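Local atomic coordinates of apical membrane antigen 1 (Toxoplasma gondii, PDB entry 3ZLE), a protein that may take part in host cell invasion by the sporozoite stage of the parasite, as a member of the apicomplexan AMA1 family. Residues G298-K310 with I330-S342. Sequence-based numbering, arbitrary orientation.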
ATOM      1  N   GLY A 298       8.547   2.182  -6.915  1.00 26.27           N
ATOM      2  CA  GLY A 298       7.209   1.644  -7.124  1.00 26.81           C
ATOM      3  C   GLY A 298       6.995   0.783  -8.359  1.00 29.80           C
ATOM      4  O   GLY A 298       5.875   0.343  -8.629  1.00 34.70           O
ATOM      5  N   PHE A 299       8.070   0.437  -9.051  1.00 26.50           N
ATOM      6  CA  PHE A 299       7.983  -0.598 -10.068  1.00 26.81           C
ATOM      7  C   PHE A 299       7.934  -1.995  -9.426  1.00 32.93           C
ATOM      8  O   PHE A 299       8.678  -2.291  -8.474  1.00 29.06           O
ATOM      9  CB  PHE A 299       9.157  -0.474 -11.060  1.00 27.70           C
ATOM     10  CG  PHE A 299       9.082   0.760 -11.941  1.00 25.15           C
ATOM     11  CD1 PHE A 299       8.358   0.748 -13.139  1.00 25.76           C
ATOM     12  CD2 PHE A 299       9.659   1.977 -11.526  1.00 30.76           C
ATOM     13  CE1 PHE A 299       8.209   1.926 -13.925  1.00 26.54           C
ATOM     14  CE2 PHE A 299       9.568   3.138 -12.339  1.00 30.36           C
ATOM     15  CZ  PHE A 299       8.828   3.107 -13.539  1.00 24.49           C
ATOM     16  N   GLY A 300       7.023  -2.843  -9.892  1.00 23.86           N
ATOM     17  CA  GLY A 300       7.045  -4.233  -9.420  1.00 22.03           C
ATOM     18  C   GLY A 300       5.709  -4.935  -9.655  1.00 23.94           C
ATOM     19  O   GLY A 300       4.843  -4.408 -10.330  1.00 24.60           O
ATOM     20  N   ALA A 301       5.525  -6.100  -9.037  1.00 21.31           N
ATOM     21  CA  ALA A 301       4.322  -6.895  -9.263  1.00 20.29           C
ATOM     22  C   ALA A 301       3.285  -6.436  -8.246  1.00 21.91           C
ATOM     23  O   ALA A 301       3.262  -6.941  -7.132  1.00 20.91           O
ATOM     24  CB  ALA A 301       4.636  -8.374  -9.068  1.00 18.71           C
ATOM     25  N   ASN A 302       2.564  -5.368  -8.569  1.00 22.91           N
ATOM     26  CA  ASN A 302       1.812  -4.629  -7.556  1.00 25.42           C
ATOM     27  C   ASN A 302       0.292  -4.792  -7.764  1.00 27.24           C
ATOM     28  O   ASN A 302      -0.496  -4.293  -6.955  1.00 25.65           O
ATOM     29  CB  ASN A 302       2.112  -3.112  -7.623  1.00 27.24           C
ATOM     30  CG  ASN A 302       3.576  -2.795  -7.616  1.00 25.70           C
ATOM     31  OD1 ASN A 302       4.350  -3.354  -6.824  1.00 27.33           O
ATOM     32  ND2 ASN A 302       3.942  -1.760  -8.363  1.00 20.79           N
ATOM     33  N   TRP A 303      -0.090  -5.324  -8.922  1.00 24.05           N
ATOM     34  CA  TRP A 303      -1.490  -5.519  -9.285  1.00 23.14           C
ATOM     35  C   TRP A 303      -1.853  -6.997  -9.297  1.00 27.33           C
ATOM     36  O   TRP A 303      -1.013  -7.820  -9.592  1.00 23.78           O
ATOM     37  CB  TRP A 303      -1.761  -4.947 -10.650  1.00 21.48           C
ATOM     38  CG  TRP A 303      -1.289  -3.489 -10.835  1.00 27.25           C
ATOM     39  CD1 TRP A 303      -2.068  -2.371 -10.785  1.00 22.23           C
ATOM     40  CD2 TRP A 303       0.032  -3.046 -11.242  1.00 21.18           C
ATOM     41  NE1 TRP A 303      -1.293  -1.242 -11.036  1.00 26.68           N
ATOM     42  CE2 TRP A 303      -0.003  -1.635 -11.308  1.00 27.27           C
ATOM     43  CE3 TRP A 303       1.260  -3.698 -11.432  1.00 22.60           C
ATOM     44  CZ2 TRP A 303       1.142  -0.857 -11.621  1.00 23.31           C
ATOM     45  CZ3 TRP A 303       2.392  -2.933 -11.717  1.00 23.15           C
ATOM     46  CH2 TRP A 303       2.310  -1.524 -11.846  1.00 24.10           C
ATOM     47  N   ALA A 304      -3.110  -7.317  -8.924  1.00 24.64           N
ATOM     48  CA  ALA A 304      -3.614  -8.669  -8.957  1.00 23.58           C
ATOM     49  C   ALA A 304      -5.010  -8.718  -9.560  1.00 26.18           C
ATOM     50  O   ALA A 304      -5.869  -7.919  -9.217  1.00 32.07           O
ATOM     51  CB  ALA A 304      -3.630  -9.289  -7.551  1.00 24.06           C
ATOM     52  N   ASN A 305      -5.222  -9.649 -10.495  1.00 25.41           N
ATOM     53  CA  ASN A 305      -6.551  -9.944 -10.983  1.00 21.83           C
ATOM     54  C   ASN A 305      -7.107 -11.171 -10.297  1.00 26.75           C
ATOM     55  O   ASN A 305      -6.472 -12.248 -10.312  1.00 27.07           O
ATOM     56  CB  ASN A 305      -6.513 -10.157 -12.486  1.00 22.67           C
ATOM     57  CG  ASN A 305      -6.568  -8.862 -13.239  1.00 25.65           C
ATOM     58  OD1 ASN A 305      -7.004  -7.830 -12.693  1.00 27.85           O
ATOM     59  ND2 ASN A 305      -6.159  -8.892 -14.488  1.00 18.19           N
ATOM     60  N   PHE A 306      -8.278 -11.030  -9.685  1.00 29.03           N
ATOM     61  CA  PHE A 306      -8.960 -12.173  -9.074  1.00 31.08           C
ATOM     62  C   PHE A 306     -10.155 -12.638  -9.922  1.00 34.87           C
ATOM     63  O   PHE A 306     -11.132 -11.902 -10.101  1.00 27.49           O
ATOM     64  CB  PHE A 306      -9.440 -11.832  -7.681  1.00 27.70           C
ATOM     65  CG  PHE A 306     -10.277 -12.915  -7.061  1.00 30.88           C
ATOM     66  CD1 PHE A 306      -9.684 -13.986  -6.403  1.00 27.80           C
ATOM     67  CD2 PHE A 306     -11.646 -12.932  -7.244  1.00 28.22           C
ATOM     68  CE1 PHE A 306     -10.456 -14.946  -5.793  1.00 30.06           C
ATOM     69  CE2 PHE A 306     -12.431 -13.921  -6.665  1.00 26.62           C
ATOM     70  CZ  PHE A 306     -11.842 -14.910  -5.915  1.00 30.77           C
ATOM     71  N   TYR A 307     -10.071 -13.846 -10.488  1.00 39.23           N
ATOM     72  CA  TYR A 307     -11.177 -14.313 -11.333  1.00 34.92           C
ATOM     73  C   TYR A 307     -11.398 -15.802 -11.306  1.00 31.04           C
ATOM     74  O   TYR A 307     -10.592 -16.563 -10.772  1.00 33.69           O
ATOM     75  CB  TYR A 307     -11.000 -13.823 -12.771  1.00 33.38           C
ATOM     76  CG  TYR A 307      -9.757 -14.358 -13.431  1.00 36.38           C
ATOM     77  CD1 TYR A 307      -8.515 -13.842 -13.126  1.00 36.73           C
ATOM     78  CD2 TYR A 307      -9.820 -15.464 -14.277  1.00 39.22           C
ATOM     79  CE1 TYR A 307      -7.371 -14.345 -13.722  1.00 38.50           C
ATOM     80  CE2 TYR A 307      -8.697 -15.964 -14.886  1.00 39.56           C
ATOM     81  CZ  TYR A 307      -7.473 -15.399 -14.607  1.00 44.22           C
ATOM     82  OH  TYR A 307      -6.353 -15.918 -15.207  1.00 37.58           O
ATOM     83  N   LEU A 308     -12.566 -16.199 -11.779  1.00 40.11           N
ATOM     84  CA  LEU A 308     -12.933 -17.581 -11.912  1.00 45.50           C
ATOM     85  C   LEU A 308     -12.502 -18.017 -13.303  1.00 45.99           C
ATOM     86  O   LEU A 308     -12.970 -17.461 -14.284  1.00 44.99           O
ATOM     87  CB  LEU A 308     -14.454 -17.703 -11.767  1.00 51.18           C
ATOM     88  CG  LEU A 308     -15.138 -19.043 -12.096  1.00 55.27           C
ATOM     89  CD1 LEU A 308     -14.503 -20.179 -11.318  1.00 48.76           C
ATOM     90  CD2 LEU A 308     -16.621 -18.954 -11.780  1.00 48.89           C
ATOM     91  N   GLU A 309     -11.491 -18.889 -13.375  1.00 51.65           N
ATOM     92  CA  GLU A 309     -11.070 -19.476 -14.652  1.00 49.74           C
ATOM     93  C   GLU A 309     -12.174 -20.336 -15.251  1.00 62.85           C
ATOM     94  O   GLU A 309     -12.555 -21.360 -14.675  1.00 61.78           O
ATOM     95  CB  GLU A 309      -9.813 -20.304 -14.471  1.00 60.06           C
ATOM     96  CG  GLU A 309      -9.038 -20.513 -15.752  1.00 67.06           C
ATOM     97  CD  GLU A 309      -7.542 -20.408 -15.544  1.00 76.22           C
ATOM     98  OE1 GLU A 309      -6.978 -21.292 -14.864  1.00 66.17           O
ATOM     99  OE2 GLU A 309      -6.937 -19.426 -16.041  1.00 68.51           O
ATOM    100  N   LYS A 310     -12.733 -19.873 -16.370  1.00 84.23           N
ATOM    101  CA  LYS A 310     -13.881 -20.520 -17.008  1.00 93.27           C
ATOM    102  C   LYS A 310     -13.527 -21.963 -17.337  1.00 92.79           C
ATOM    103  O   LYS A 310     -14.388 -22.851 -17.325  1.00 72.11           O
ATOM    104  CB  LYS A 310     -14.261 -19.770 -18.293  1.00106.50           C
ATOM    105  CG  LYS A 310     -15.689 -20.015 -18.775  1.00102.75           C
ATOM    106  CD  LYS A 310     -15.725 -20.434 -20.247  1.00100.46           C
ATOM    107  CE  LYS A 310     -15.628 -19.242 -21.198  1.00 96.25           C
ATOM    108  NZ  LYS A 310     -15.817 -19.635 -22.632  1.00 73.13           N
ATOM    109  N   ILE A 330     -16.087  -7.691 -16.099  1.00 23.91           N
ATOM    110  CA  ILE A 330     -16.361  -9.115 -16.001  1.00 30.01           C
ATOM    111  C   ILE A 330     -17.065  -9.302 -14.669  1.00 27.99           C
ATOM    112  O   ILE A 330     -16.491  -9.036 -13.658  1.00 31.78           O
ATOM    113  CB  ILE A 330     -15.063  -9.936 -15.867  1.00 31.23           C
ATOM    114  CG1 ILE A 330     -14.038  -9.545 -16.942  1.00 29.60           C
ATOM    115  CG2 ILE A 330     -15.384 -11.432 -15.845  1.00 26.05           C
ATOM    116  CD1 ILE A 330     -13.850 -10.597 -18.006  1.00 25.77           C
ATOM    117  N   THR A 331     -18.273  -9.842 -14.690  1.00 34.38           N
ATOM    118  CA  THR A 331     -19.101  -9.975 -13.497  1.00 31.07           C
ATOM    119  C   THR A 331     -18.495 -10.966 -12.529  1.00 32.92           C
ATOM    120  O   THR A 331     -17.975 -11.997 -12.929  1.00 36.25           O
ATOM    121  CB  THR A 331     -20.487 -10.464 -13.909  1.00 40.40           C
ATOM    122  OG1 THR A 331     -21.073  -9.529 -14.819  1.00 48.76           O
ATOM    123  CG2 THR A 331     -21.384 -10.669 -12.723  1.00 39.11           C
ATOM    124  N   GLY A 332     -18.425 -10.598 -11.268  1.00 29.29           N
ATOM    125  CA  GLY A 332     -17.785 -11.479 -10.300  1.00 24.81           C
ATOM    126  C   GLY A 332     -16.280 -11.397 -10.145  1.00 25.68           C
ATOM    127  O   GLY A 332     -15.785 -11.866  -9.165  1.00 26.61           O
ATOM    128  N   ALA A 333     -15.547 -10.787 -11.097  1.00 24.35           N
ATOM    129  CA  ALA A 333     -14.068 -10.619 -10.927  1.00 29.86           C
ATOM    130  C   ALA A 333     -13.726  -9.427 -10.008  1.00 26.22           C
ATOM    131  O   ALA A 333     -14.535  -8.514  -9.860  1.00 24.83           O
ATOM    132  CB  ALA A 333     -13.392 -10.417 -12.290  1.00 31.08           C
ATOM    133  N   VAL A 334     -12.525  -9.416  -9.426  1.00 24.63           N
ATOM    134  CA  VAL A 334     -12.065  -8.227  -8.632  1.00 25.89           C
ATOM    135  C   VAL A 334     -10.625  -7.815  -8.975  1.00 34.88           C
ATOM    136  O   VAL A 334      -9.753  -8.664  -9.213  1.00 29.86           O
ATOM    137  CB  VAL A 334     -12.204  -8.452  -7.118  1.00 29.74           C
ATOM    138  CG1 VAL A 334     -11.928  -7.137  -6.344  1.00 27.88           C
ATOM    139  CG2 VAL A 334     -13.615  -8.953  -6.775  1.00 28.31           C
ATOM    140  N   ALA A 335     -10.378  -6.509  -9.068  1.00 36.91           N
ATOM    141  CA  ALA A 335      -9.017  -6.040  -9.329  1.00 27.36           C
ATOM    142  C   ALA A 335      -8.428  -5.368  -8.120  1.00 29.30           C
ATOM    143  O   ALA A 335      -8.983  -4.379  -7.607  1.00 29.20           O
ATOM    144  CB  ALA A 335      -8.963  -5.142 -10.530  1.00 23.13           C
ATOM    145  N   TYR A 336      -7.318  -5.918  -7.645  1.00 22.31           N
ATOM    146  CA  TYR A 336      -6.724  -5.495  -6.386  1.00 24.12           C
ATOM    147  C   TYR A 336      -5.345  -4.821  -6.634  1.00 22.99           C
ATOM    148  O   TYR A 336      -4.623  -5.176  -7.598  1.00 20.14           O
ATOM    149  CB  TYR A 336      -6.499  -6.753  -5.526  1.00 28.92           C
ATOM    150  CG  TYR A 336      -7.760  -7.325  -4.931  1.00 28.02           C
ATOM    151  CD1 TYR A 336      -8.469  -6.611  -3.961  1.00 27.54           C
ATOM    152  CD2 TYR A 336      -8.238  -8.585  -5.313  1.00 21.97           C
ATOM    153  CE1 TYR A 336      -9.545  -7.132  -3.335  1.00 22.02           C
ATOM    154  CE2 TYR A 336      -9.367  -9.140  -4.690  1.00 26.81           C
ATOM    155  CZ  TYR A 336     -10.005  -8.400  -3.692  1.00 30.78           C
ATOM    156  OH  TYR A 336     -11.144  -8.866  -3.089  1.00 23.02           O
ATOM    157  N   THR A 337      -4.884  -4.016  -5.696  1.00 19.11           N
ATOM    158  CA  THR A 337      -3.428  -3.687  -5.705  1.00 19.09           C
ATOM    159  C   THR A 337      -2.774  -3.896  -4.381  1.00 20.95           C
ATOM    160  O   THR A 337      -3.427  -3.916  -3.321  1.00 25.88           O
ATOM    161  CB  THR A 337      -3.135  -2.267  -6.156  1.00 21.39           C
ATOM    162  OG1 THR A 337      -3.467  -1.366  -5.113  1.00 23.29           O
ATOM    163  CG2 THR A 337      -3.893  -1.903  -7.423  1.00 20.97           C
ATOM    164  N   ALA A 338      -1.460  -3.911  -4.394  1.00 20.75           N
ATOM    165  CA  ALA A 338      -0.734  -3.843  -3.135  1.00 17.31           C
ATOM    166  C   ALA A 338      -0.984  -2.572  -2.328  1.00 18.81           C
ATOM    167  O   ALA A 338      -0.903  -2.599  -1.080  1.00 19.84           O
ATOM    168  CB  ALA A 338       0.731  -4.081  -3.336  1.00 15.15           C
ATOM    169  N   LEU A 339      -1.420  -1.516  -2.982  1.00 18.02           N
ATOM    170  CA  LEU A 339      -1.747  -0.259  -2.199  1.00 22.23           C
ATOM    171  C   LEU A 339      -3.113  -0.221  -1.549  1.00 23.02           C
ATOM    172  O   LEU A 339      -3.270   0.297  -0.415  1.00 18.55           O
ATOM    173  CB  LEU A 339      -1.573   0.966  -3.054  1.00 18.76           C
ATOM    174  CG  LEU A 339      -0.086   1.264  -3.258  1.00 19.71           C
ATOM    175  CD1 LEU A 339       0.125   2.138  -4.471  1.00 22.42           C
ATOM    176  CD2 LEU A 339       0.451   1.922  -2.001  1.00 20.85           C
ATOM    177  N   GLY A 340      -4.116  -0.674  -2.309  1.00 21.63           N
ATOM    178  CA  GLY A 340      -5.503  -0.438  -1.967  1.00 22.69           C
ATOM    179  C   GLY A 340      -6.022  -1.258  -0.814  1.00 23.36           C
ATOM    180  O   GLY A 340      -5.302  -2.094  -0.257  1.00 24.37           O
ATOM    181  N   SER A 341      -7.244  -0.919  -0.393  1.00 26.68           N
ATOM    182  CA  SER A 341      -8.054  -1.739   0.514  1.00 28.11           C
ATOM    183  C   SER A 341      -8.702  -2.910  -0.201  1.00 24.53           C
ATOM    184  O   SER A 341      -8.663  -2.994  -1.390  1.00 21.61           O
ATOM    185  CB  SER A 341      -9.180  -0.893   1.129  1.00 25.75           C
ATOM    186  OG  SER A 341      -9.576  -1.456   2.379  1.00 29.70           O
ATOM    187  N   SER A 342      -9.429  -3.732   0.531  1.00 25.44           N
ATOM    188  CA  SER A 342     -10.245  -4.744  -0.108  1.00 27.74           C
ATOM    189  C   SER A 342     -11.667  -4.223  -0.287  1.00 24.58           C
ATOM    190  O   SER A 342     -12.462  -4.880  -0.924  1.00 28.05           O
ATOM    191  CB  SER A 342     -10.275  -6.050   0.718  1.00 23.69           C
ATOM    192  OG  SER A 342     -10.803  -5.794   2.011  1.00 29.01           O
TER
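Phe306 and Val334 exchange two backbone hydrogen bonds, the N-to-O distance from Phe306 N to Val334 O being 2.8 Å, and Ala304 and Tyr336 form a second such pair. A fifth bond, Ala338 N to Asn302 O at 2.8 Å, extends the pairing just past the strand ends. Axes 4.7 Å apart, at 160° between N-to-C directions, confirm antiparallel neighbours.

On the face carrying Ala304, Phe306, Val334 and Tyr336, Phe306 CB meets the edge of the Tyr336 ring near its plane, 4.0 Å from CE2. Val334 CG1 lies 3.5 Å above one face of that same ring, which is thus touched at both edge and face. Phe306 CG stands anti to the backbone N (chi1 174°), beside its own carbonyl carbon, and its ring edge comes near Val334 N. Helix 253-262 covers this side, with Lys253 touching both aromatic side chains.

On the other face, Thr337 CG2 approaches Trp303 CD1 obliquely at 3.9 Å, and Asn305 OD1 lies 4.0 Å from Ala335 CB. The Asn305 amide is held from beyond the pair, ND2 donating to Phe228 O and Phe239 O; Trp303 NE1 reaches Phe22 O. Thr337 OG1 accepts from Gly340 N, an ST motif where the chain leaves the strand. Asn302 and Trp303 form a classic beta bulge opposite Phe320, within a four-stranded antiparallel sheet of the AMA1 ectodomain that strand 333-337 borders.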